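Local coordinates for uncharacterized protein (PDB 4HFV) that is a putative effector of the Legionella Dot/Icm type IV secretion system, of unknown biochemical activity and possibly tied to metaeffector regulation, at residues E10-S15 against V76-A81; A81-D86 against S169-K174. All coordinates share one frame; numbering follows the deposited sequence.

Two successive segments of helix 70-90 serve two different neighbours here, an example of one helix presenting different faces of its length to different partners. Contact 1 (10-15 with 76-81) joins it to the first helix, 9-27, through leucines; contact 2 (81-86 with 169-174) joins it to the last, 161-188, through a long arginine. Their centres lie about 15 Å apart, and A81 belongs to both segments on helix 70-90. Contact 1 is away from the succinate site. Contact 2 includes S169 and H173 of that site; the bridging R171 is not one of the succinate-binding residues, and its side chain is about 10 Å from that of R176, the third of them.

Contact 1. Residues E10-S15 against V76-A81; sequences EKLKGS and VLNALA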
ATOM      1  N   GLU A  10      11.455 -16.040 -20.271  1.00 11.55           N
ATOM      2  CA  GLU A  10      11.816 -17.412 -20.694  1.00 14.46           C
ATOM      3  C   GLU A  10      13.218 -17.788 -20.237  1.00 19.02           C
ATOM      4  O   GLU A  10      13.458 -18.909 -19.764  1.00 14.93           O
ATOM      5  CB  GLU A  10      11.683 -17.594 -22.182  1.00 15.47           C
ATOM      6  CG  GLU A  10      10.226 -17.548 -22.682  1.00 24.73           C
ATOM      7  CD  GLU A  10       9.338 -18.643 -22.067  1.00 28.41           C
ATOM      8  OE1 GLU A  10       9.833 -19.770 -21.869  1.00 24.52           O
ATOM      9  OE2 GLU A  10       8.137 -18.376 -21.793  1.00 28.39           O
ATOM     10  N   LYS A  11      14.140 -16.845 -20.399  1.00 17.64           N
ATOM     11  CA  LYS A  11      15.520 -17.042 -20.023  1.00 15.59           C
ATOM     12  C   LYS A  11      15.627 -17.304 -18.525  1.00 11.83           C
ATOM     13  O   LYS A  11      16.291 -18.274 -18.095  1.00 12.43           O
ATOM     14  CB  LYS A  11      16.344 -15.827 -20.403  1.00 16.75           C
ATOM     15  CG  LYS A  11      17.828 -16.031 -20.214  1.00 27.77           C
ATOM     16  CD  LYS A  11      18.458 -14.801 -19.658  1.00 36.82           C
ATOM     17  CE  LYS A  11      19.661 -14.385 -20.462  1.00 43.64           C
ATOM     18  NZ  LYS A  11      20.944 -14.882 -19.872  1.00 48.99           N
ATOM     19  N   LEU A  12      14.936 -16.501 -17.718  1.00 14.01           N
ATOM     20  CA  LEU A  12      14.997 -16.649 -16.268  1.00  8.08           C
ATOM     21  C   LEU A  12      14.394 -17.971 -15.822  1.00  9.84           C
ATOM     22  O   LEU A  12      14.932 -18.650 -14.941  1.00 11.78           O
ATOM     23  CB  LEU A  12      14.281 -15.454 -15.567  1.00 11.95           C
ATOM     24  CG  LEU A  12      14.344 -15.484 -14.041  1.00 11.71           C
ATOM     25  CD1 LEU A  12      15.755 -15.608 -13.483  1.00  5.40           C
ATOM     26  CD2 LEU A  12      13.653 -14.237 -13.451  1.00  8.30           C
ATOM     27  N   LYS A  13      13.249 -18.317 -16.401  1.00 10.88           N
ATOM     28  CA  LYS A  13      12.607 -19.594 -16.164  1.00 12.23           C
ATOM     29  C   LYS A  13      13.607 -20.707 -16.425  1.00 22.11           C
ATOM     30  O   LYS A  13      13.752 -21.627 -15.637  1.00 10.39           O
ATOM     31  CB  LYS A  13      11.431 -19.753 -17.124  1.00 10.89           C
ATOM     32  CG  LYS A  13      10.853 -21.115 -17.152  1.00 12.17           C
ATOM     33  CD  LYS A  13       9.754 -21.299 -18.198  1.00 13.63           C
ATOM     34  CE  LYS A  13       9.252 -22.768 -18.160  1.00 18.35           C
ATOM     35  NZ  LYS A  13       8.003 -23.040 -18.966  1.00 19.35           N
ATOM     36  N   GLY A  14      14.282 -20.616 -17.563  1.00 13.09           N
ATOM     37  CA  GLY A  14      15.274 -21.610 -17.927  1.00 15.56           C
ATOM     38  C   GLY A  14      16.414 -21.713 -16.926  1.00 12.18           C
ATOM     39  O   GLY A  14      16.811 -22.814 -16.531  1.00 15.26           O
ATOM     40  N   SER A  15      16.951 -20.590 -16.469  1.00 10.81           N
ATOM     41  CA  SER A  15      18.126 -20.713 -15.620  1.00 17.36           C
ATOM     42  C   SER A  15      17.704 -21.126 -14.226  1.00 15.91           C
ATOM     43  O   SER A  15      18.442 -21.829 -13.553  1.00 16.98           O
ATOM     44  CB  SER A  15      18.983 -19.428 -15.612  1.00 10.57           C
ATOM     45  OG  SER A  15      18.289 -18.401 -15.002  1.00 13.13           O
ATOM     46  N   VAL A  76       7.093 -10.508 -12.262  1.00 13.25           N
ATOM     47  CA  VAL A  76       6.783 -11.468 -11.216  1.00 12.25           C
ATOM     48  C   VAL A  76       7.906 -12.452 -10.921  1.00 13.81           C
ATOM     49  O   VAL A  76       8.283 -12.648  -9.736  1.00 13.61           O
ATOM     50  CB  VAL A  76       5.473 -12.214 -11.473  1.00 18.35           C
ATOM     51  CG1 VAL A  76       5.226 -13.270 -10.375  1.00 18.07           C
ATOM     52  CG2 VAL A  76       4.281 -11.193 -11.520  1.00 17.87           C
ATOM     53  N   LEU A  77       8.444 -13.104 -11.950  1.00 15.68           N
ATOM     54  CA  LEU A  77       9.474 -14.119 -11.703  1.00 11.18           C
ATOM     55  C   LEU A  77      10.762 -13.479 -11.158  1.00 12.32           C
ATOM     56  O   LEU A  77      11.342 -13.998 -10.222  1.00 10.53           O
ATOM     57  CB  LEU A  77       9.716 -15.007 -12.931  1.00 11.03           C
ATOM     58  CG  LEU A  77      10.590 -16.251 -12.721  1.00 10.36           C
ATOM     59  CD1 LEU A  77      10.067 -17.222 -11.616  1.00 12.48           C
ATOM     60  CD2 LEU A  77      10.768 -17.009 -14.027  1.00 16.24           C
ATOM     61  N   ASN A  78      11.196 -12.345 -11.722  1.00 10.84           N
ATOM     62  CA  ASN A  78      12.362 -11.656 -11.176  1.00 10.89           C
ATOM     63  C   ASN A  78      12.152 -11.318  -9.709  1.00 10.87           C
ATOM     64  O   ASN A  78      13.030 -11.542  -8.884  1.00  9.31           O
ATOM     65  CB  ASN A  78      12.652 -10.358 -11.939  1.00 11.93           C
ATOM     66  CG  ASN A  78      13.411 -10.586 -13.243  1.00 12.21           C
ATOM     67  OD1 ASN A  78      14.605 -10.328 -13.320  1.00 14.97           O
ATOM     68  ND2 ASN A  78      12.715 -11.000 -14.278  1.00 12.85           N
ATOM     69  N   ALA A  79      10.988 -10.740  -9.391  1.00 13.17           N
ATOM     70  CA  ALA A  79      10.672 -10.400  -8.016  1.00  9.69           C
ATOM     71  C   ALA A  79      10.783 -11.618  -7.086  1.00 11.38           C
ATOM     72  O   ALA A  79      11.365 -11.533  -6.015  1.00  8.32           O
ATOM     73  CB  ALA A  79       9.235  -9.743  -7.888  1.00 11.83           C
ATOM     74  N   LEU A  80      10.177 -12.736  -7.448  1.00 10.13           N
ATOM     75  CA  LEU A  80      10.247 -13.898  -6.573  1.00 12.91           C
ATOM     76  C   LEU A  80      11.680 -14.414  -6.421  1.00 17.91           C
ATOM     77  O   LEU A  80      12.062 -14.837  -5.332  1.00  8.26           O
ATOM     78  CB  LEU A  80       9.400 -15.032  -7.121  1.00  9.24           C
ATOM     79  CG  LEU A  80       9.349 -16.295  -6.281  1.00 11.29           C
ATOM     80  CD1 LEU A  80       8.856 -16.009  -4.876  1.00 11.11           C
ATOM     81  CD2 LEU A  80       8.438 -17.272  -7.002  1.00 13.38           C
ATOM     82  N   ALA A  81      12.454 -14.416  -7.507  1.00 10.26           N
ATOM     83  CA  ALA A  81      13.825 -14.908  -7.405  1.00 13.82           C
ATOM     84  C   ALA A  81      14.581 -13.984  -6.475  1.00 10.01           C
ATOM     85  O   ALA A  81      15.310 -14.450  -5.595  1.00  9.55           O
ATOM     86  CB  ALA A  81      14.525 -14.985  -8.772  1.00 10.92           C
TER
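Helices 9-27 and 70-90 run in broadly the same direction where segments 10-15 and 76-81 meet, their short axes 10.2 Å apart at closest approach and inclined at 37°, with L12 and L77 bringing their CA atoms nearest, 7.6 Å apart. The side chains of these two leucines make the centre of the contact. L12 sends CG away from its own backbone N (chi1 -177°), which carries its CD2 branch across the gap to lie against L77, 3.7 Å from L77 CG. The same methyl also touches the side-chain amide of N78, L12 CD2 lying 3.5 Å from N78 ND2, a van der Waals touch between a methyl and an amide group. L77 answers with its own CD2, which rests on the backbone of helix 9-27, 3.7 Å from K13 N, so each leucine presses a methyl beyond its counterpart onto the residue that follows it. This is ordinary helix-to-helix packing in the interior of an all-alpha fold, and other parts of the chain complete it: I60 of helix 49-64 touches both K13 and L77, while M126 of helix 120-136 lies against N78. The amide of N78 is buried but has polar partners, ND2 giving a hydrogen bond to A74 O one turn earlier in its helix and OD1 accepting one from V7 N, just ahead of helix 9-27. With both ends of the amide engaged, its rotation is fixed while L12 packs against it. K13 adds only its base to the interface, where K13 CB comes 4.2 Å from L77 CD2; beyond CG the chain runs extended away from L77, and K13 NZ forms a salt bridge with D64.

Contact 2. Residues A81-D86 against S169-K174; sequences AYYIRD and SDRVHK
R171 reaches from helix 161-188 to D86 on helix 70-90 and forms a salt bridge with it, R171 NH1 donating to D86 OD2 over 2.8 Å with an N-H...O angle of 151°. A second, weak bond to the same oxygen comes from R171 NH2, 3.4 Å from D86 OD2 and more bent. Both nitrogens thus converge on one carboxylate oxygen, unlike the flat, two-oxygen pairing often made by arginine and aspartate. The planes of the two groups stand almost perpendicular, 88° apart, and NH1 meets OD2 from above the carboxylate plane. A water in the guanidinium plane links the same two groups: it donates to D86 OD2 and accepts from R171 NH2, 2.7 Å away. R171 NE turns to another acid, E167, one turn earlier in its own helix, so D86 and E167 together balance the charge and restrain the rotation of the guanidinium. A straight chain, extended from CG to NE, carries that group to D86 across helices whose nearest CA atoms, those of Y83 and R171, are 10.5 Å apart. Y83 packs against one face of the guanidinium. Its CE1 lies over the centre of that face, 3.7 Å from R171 CZ, with the two planes 87° apart; the ring offers its edge, so this is not a stacked cation-pi pair. At the far end of the ring Y83 OH is hydrogen-bonded to D164, which ties the tyrosine to helix 161-188 as well. H173 stacks on H173 of the second subunit, and S169 and H173 belong to a succinate site, the ligand probably coming from the crystallisation liquor: helix 161-188 thus meets helix 70-90 of its own subunit through R171, while H173 lies at the subunit interface.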
ATOM      1  N   ALA A  81      12.454 -14.416  -7.507  1.00 10.26           N
ATOM      2  CA  ALA A  81      13.825 -14.908  -7.405  1.00 13.82           C
ATOM      3  C   ALA A  81      14.581 -13.984  -6.475  1.00 10.01           C
ATOM      4  O   ALA A  81      15.310 -14.450  -5.595  1.00  9.55           O
ATOM      5  CB  ALA A  81      14.525 -14.985  -8.772  1.00 10.92           C
ATOM      6  N   TYR A  82      14.407 -12.674  -6.675  1.00 13.77           N
ATOM      7  CA  TYR A  82      15.091 -11.700  -5.831  1.00 11.36           C
ATOM      8  C   TYR A  82      14.697 -11.871  -4.376  1.00 18.39           C
ATOM      9  O   TYR A  82      15.547 -11.882  -3.507  1.00  9.58           O
ATOM     10  CB  TYR A  82      14.796 -10.273  -6.288  1.00 13.09           C
ATOM     11  CG  TYR A  82      15.700  -9.283  -5.603  1.00 11.99           C
ATOM     12  CD1 TYR A  82      15.354  -8.774  -4.371  1.00 14.10           C
ATOM     13  CD2 TYR A  82      16.938  -8.913  -6.157  1.00 14.96           C
ATOM     14  CE1 TYR A  82      16.168  -7.877  -3.713  1.00 13.93           C
ATOM     15  CE2 TYR A  82      17.768  -8.025  -5.505  1.00 26.47           C
ATOM     16  CZ  TYR A  82      17.369  -7.515  -4.277  1.00 25.98           C
ATOM     17  OH  TYR A  82      18.139  -6.620  -3.583  1.00 21.57           O
ATOM     18  N   TYR A  83      13.400 -12.032  -4.124  1.00 14.30           N
ATOM     19  CA  TYR A  83      12.886 -12.233  -2.766  1.00 16.70           C
ATOM     20  C   TYR A  83      13.454 -13.493  -2.101  1.00 13.93           C
ATOM     21  O   TYR A  83      13.872 -13.489  -0.938  1.00 10.22           O
ATOM     22  CB  TYR A  83      11.339 -12.273  -2.839  1.00 14.63           C
ATOM     23  CG  TYR A  83      10.600 -12.382  -1.511  1.00 18.72           C
ATOM     24  CD1 TYR A  83      10.849 -11.516  -0.459  1.00 13.95           C
ATOM     25  CD2 TYR A  83       9.598 -13.338  -1.344  1.00 14.37           C
ATOM     26  CE1 TYR A  83      10.116 -11.620   0.729  1.00 14.04           C
ATOM     27  CE2 TYR A  83       8.890 -13.462  -0.185  1.00 13.02           C
ATOM     28  CZ  TYR A  83       9.142 -12.620   0.851  1.00 16.05           C
ATOM     29  OH  TYR A  83       8.415 -12.796   2.009  1.00 20.13           O
ATOM     30  N   ILE A  84      13.442 -14.602  -2.821  1.00 12.90           N
ATOM     31  CA  ILE A  84      13.966 -15.822  -2.223  1.00  9.23           C
ATOM     32  C   ILE A  84      15.458 -15.705  -1.991  1.00 13.48           C
ATOM     33  O   ILE A  84      15.959 -16.156  -0.964  1.00 12.44           O
ATOM     34  CB  ILE A  84      13.659 -17.062  -3.074  1.00 15.82           C
ATOM     35  CG1 ILE A  84      12.187 -17.442  -2.870  1.00 12.87           C
ATOM     36  CG2 ILE A  84      14.594 -18.203  -2.667  1.00 13.57           C
ATOM     37  CD1 ILE A  84      11.661 -18.345  -3.922  1.00 14.09           C
ATOM     38  N   ARG A  85      16.183 -15.092  -2.932  1.00  9.13           N
ATOM     39  CA  ARG A  85      17.612 -14.784  -2.713  1.00  8.43           C
ATOM     40  C   ARG A  85      17.817 -14.002  -1.396  1.00 11.94           C
ATOM     41  O   ARG A  85      18.679 -14.324  -0.574  1.00 11.21           O
ATOM     42  CB  ARG A  85      18.158 -13.955  -3.892  1.00 11.09           C
ATOM     43  CG  ARG A  85      19.649 -13.553  -3.813  1.00 10.97           C
ATOM     44  CD  ARG A  85      20.132 -12.961  -5.140  1.00 17.85           C
ATOM     45  NE  ARG A  85      21.513 -12.455  -5.107  1.00 16.71           N
ATOM     46  CZ  ARG A  85      21.863 -11.262  -4.638  1.00 18.15           C
ATOM     47  NH1 ARG A  85      20.941 -10.460  -4.167  1.00 14.57           N
ATOM     48  NH2 ARG A  85      23.130 -10.845  -4.677  1.00 15.64           N
ATOM     49  N   ASP A  86      17.013 -12.965  -1.172  1.00 14.39           N
ATOM     50  CA  ASP A  86      17.160 -12.174   0.035  1.00 12.28           C
ATOM     51  C   ASP A  86      16.853 -12.994   1.308  1.00 15.56           C
ATOM     52  O   ASP A  86      17.497 -12.856   2.358  1.00 13.39           O
ATOM     53  CB  ASP A  86      16.215 -10.984  -0.057  1.00 13.87           C
ATOM     54  CG  ASP A  86      16.463  -9.970   1.041  1.00 19.10           C
ATOM     55  OD1 ASP A  86      17.545  -9.386   1.042  1.00 20.50           O
ATOM     56  OD2 ASP A  86      15.570  -9.763   1.890  1.00 21.84           O
ATOM     57  N   SER A 169       3.928  -7.038   1.429  1.00 12.89           N
ATOM     58  CA  SER A 169       3.212  -5.807   1.655  1.00 11.59           C
ATOM     59  C   SER A 169       3.974  -4.894   2.618  1.00 12.65           C
ATOM     60  O   SER A 169       4.090  -3.689   2.388  1.00 12.60           O
ATOM     61  CB  SER A 169       1.809  -6.148   2.164  1.00 21.42           C
ATOM     62  OG  SER A 169       1.251  -5.051   2.769  1.00 31.11           O
ATOM     63  N   ASP A 170       4.576  -5.464   3.655  1.00 13.77           N
ATOM     64  CA  ASP A 170       5.357  -4.640   4.551  1.00 13.49           C
ATOM     65  C   ASP A 170       6.550  -4.007   3.842  1.00 11.88           C
ATOM     66  O   ASP A 170       6.873  -2.835   4.070  1.00 14.83           O
ATOM     67  CB  ASP A 170       5.866  -5.432   5.748  1.00 14.94           C
ATOM     68  CG  ASP A 170       4.767  -5.901   6.662  1.00 28.61           C
ATOM     69  OD1 ASP A 170       3.662  -5.320   6.618  1.00 22.49           O
ATOM     70  OD2 ASP A 170       5.030  -6.831   7.457  1.00 21.51           O
ATOM     71  N   ARG A 171       7.253  -4.779   3.011  1.00 11.42           N
ATOM     72  CA  ARG A 171       8.428  -4.230   2.354  1.00 13.83           C
ATOM     73  C   ARG A 171       8.068  -3.116   1.387  1.00 17.57           C
ATOM     74  O   ARG A 171       8.746  -2.081   1.328  1.00 16.49           O
ATOM     75  CB  ARG A 171       9.202  -5.339   1.629  1.00 10.23           C
ATOM     76  CG  ARG A 171       9.733  -6.382   2.552  1.00 10.48           C
ATOM     77  CD  ARG A 171      10.498  -7.481   1.743  1.00 13.70           C
ATOM     78  NE  ARG A 171      11.040  -8.484   2.652  1.00 15.56           N
ATOM     79  CZ  ARG A 171      12.189  -9.115   2.488  1.00 20.28           C
ATOM     80  NH1 ARG A 171      12.959  -8.840   1.440  1.00 17.69           N
ATOM     81  NH2 ARG A 171      12.569 -10.005   3.388  1.00 22.38           N
ATOM     82  N   VAL A 172       7.018  -3.341   0.604  1.00 13.16           N
ATOM     83  CA  VAL A 172       6.496  -2.318  -0.282  1.00 14.33           C
ATOM     84  C   VAL A 172       6.141  -1.059   0.526  1.00 18.46           C
ATOM     85  O   VAL A 172       6.544   0.045   0.148  1.00 15.20           O
ATOM     86  CB  VAL A 172       5.236  -2.822  -1.049  1.00 14.81           C
ATOM     87  CG1 VAL A 172       4.515  -1.696  -1.784  1.00 13.62           C
ATOM     88  CG2 VAL A 172       5.606  -3.900  -2.018  1.00 11.71           C
ATOM     89  N   HIS A 173       5.418  -1.227   1.637  1.00 14.08           N
ATOM     90  CA  HIS A 173       4.997  -0.074   2.443  1.00 10.27           C
ATOM     91  C   HIS A 173       6.237   0.746   2.905  1.00 15.82           C
ATOM     92  O   HIS A 173       6.239   1.989   2.872  1.00 12.51           O
ATOM     93  CB  HIS A 173       4.215  -0.517   3.664  1.00 13.74           C
ATOM     94  CG  HIS A 173       3.778   0.623   4.524  1.00 17.09           C
ATOM     95  ND1 HIS A 173       3.054   1.685   4.037  1.00 18.80           N
ATOM     96  CD2 HIS A 173       3.964   0.867   5.844  1.00 18.74           C
ATOM     97  CE1 HIS A 173       2.809   2.532   5.019  1.00 22.81           C
ATOM     98  NE2 HIS A 173       3.371   2.067   6.120  1.00 20.65           N
ATOM     99  N   LYS A 174       7.270   0.041   3.361  1.00 18.40           N
ATOM    100  CA  LYS A 174       8.499   0.659   3.876  1.00 12.88           C
ATOM    101  C   LYS A 174       9.241   1.351   2.729  1.00 17.47           C
ATOM    102  O   LYS A 174       9.681   2.505   2.857  1.00 13.80           O
ATOM    103  CB  LYS A 174       9.384  -0.393   4.554  1.00 16.91           C
ATOM    104  CG  LYS A 174      10.706   0.166   5.140  1.00 20.21           C
ATOM    105  CD  LYS A 174      11.326  -0.813   6.120  1.00 38.03           C
ATOM    106  CE  LYS A 174      12.403  -0.161   6.996  1.00 40.30           C
ATOM    107  NZ  LYS A 174      13.651   0.108   6.230  1.00 37.04           N
TER
HETATM  108  O   HOH W   1      14.633 -11.720   3.828  1.00 28.64           O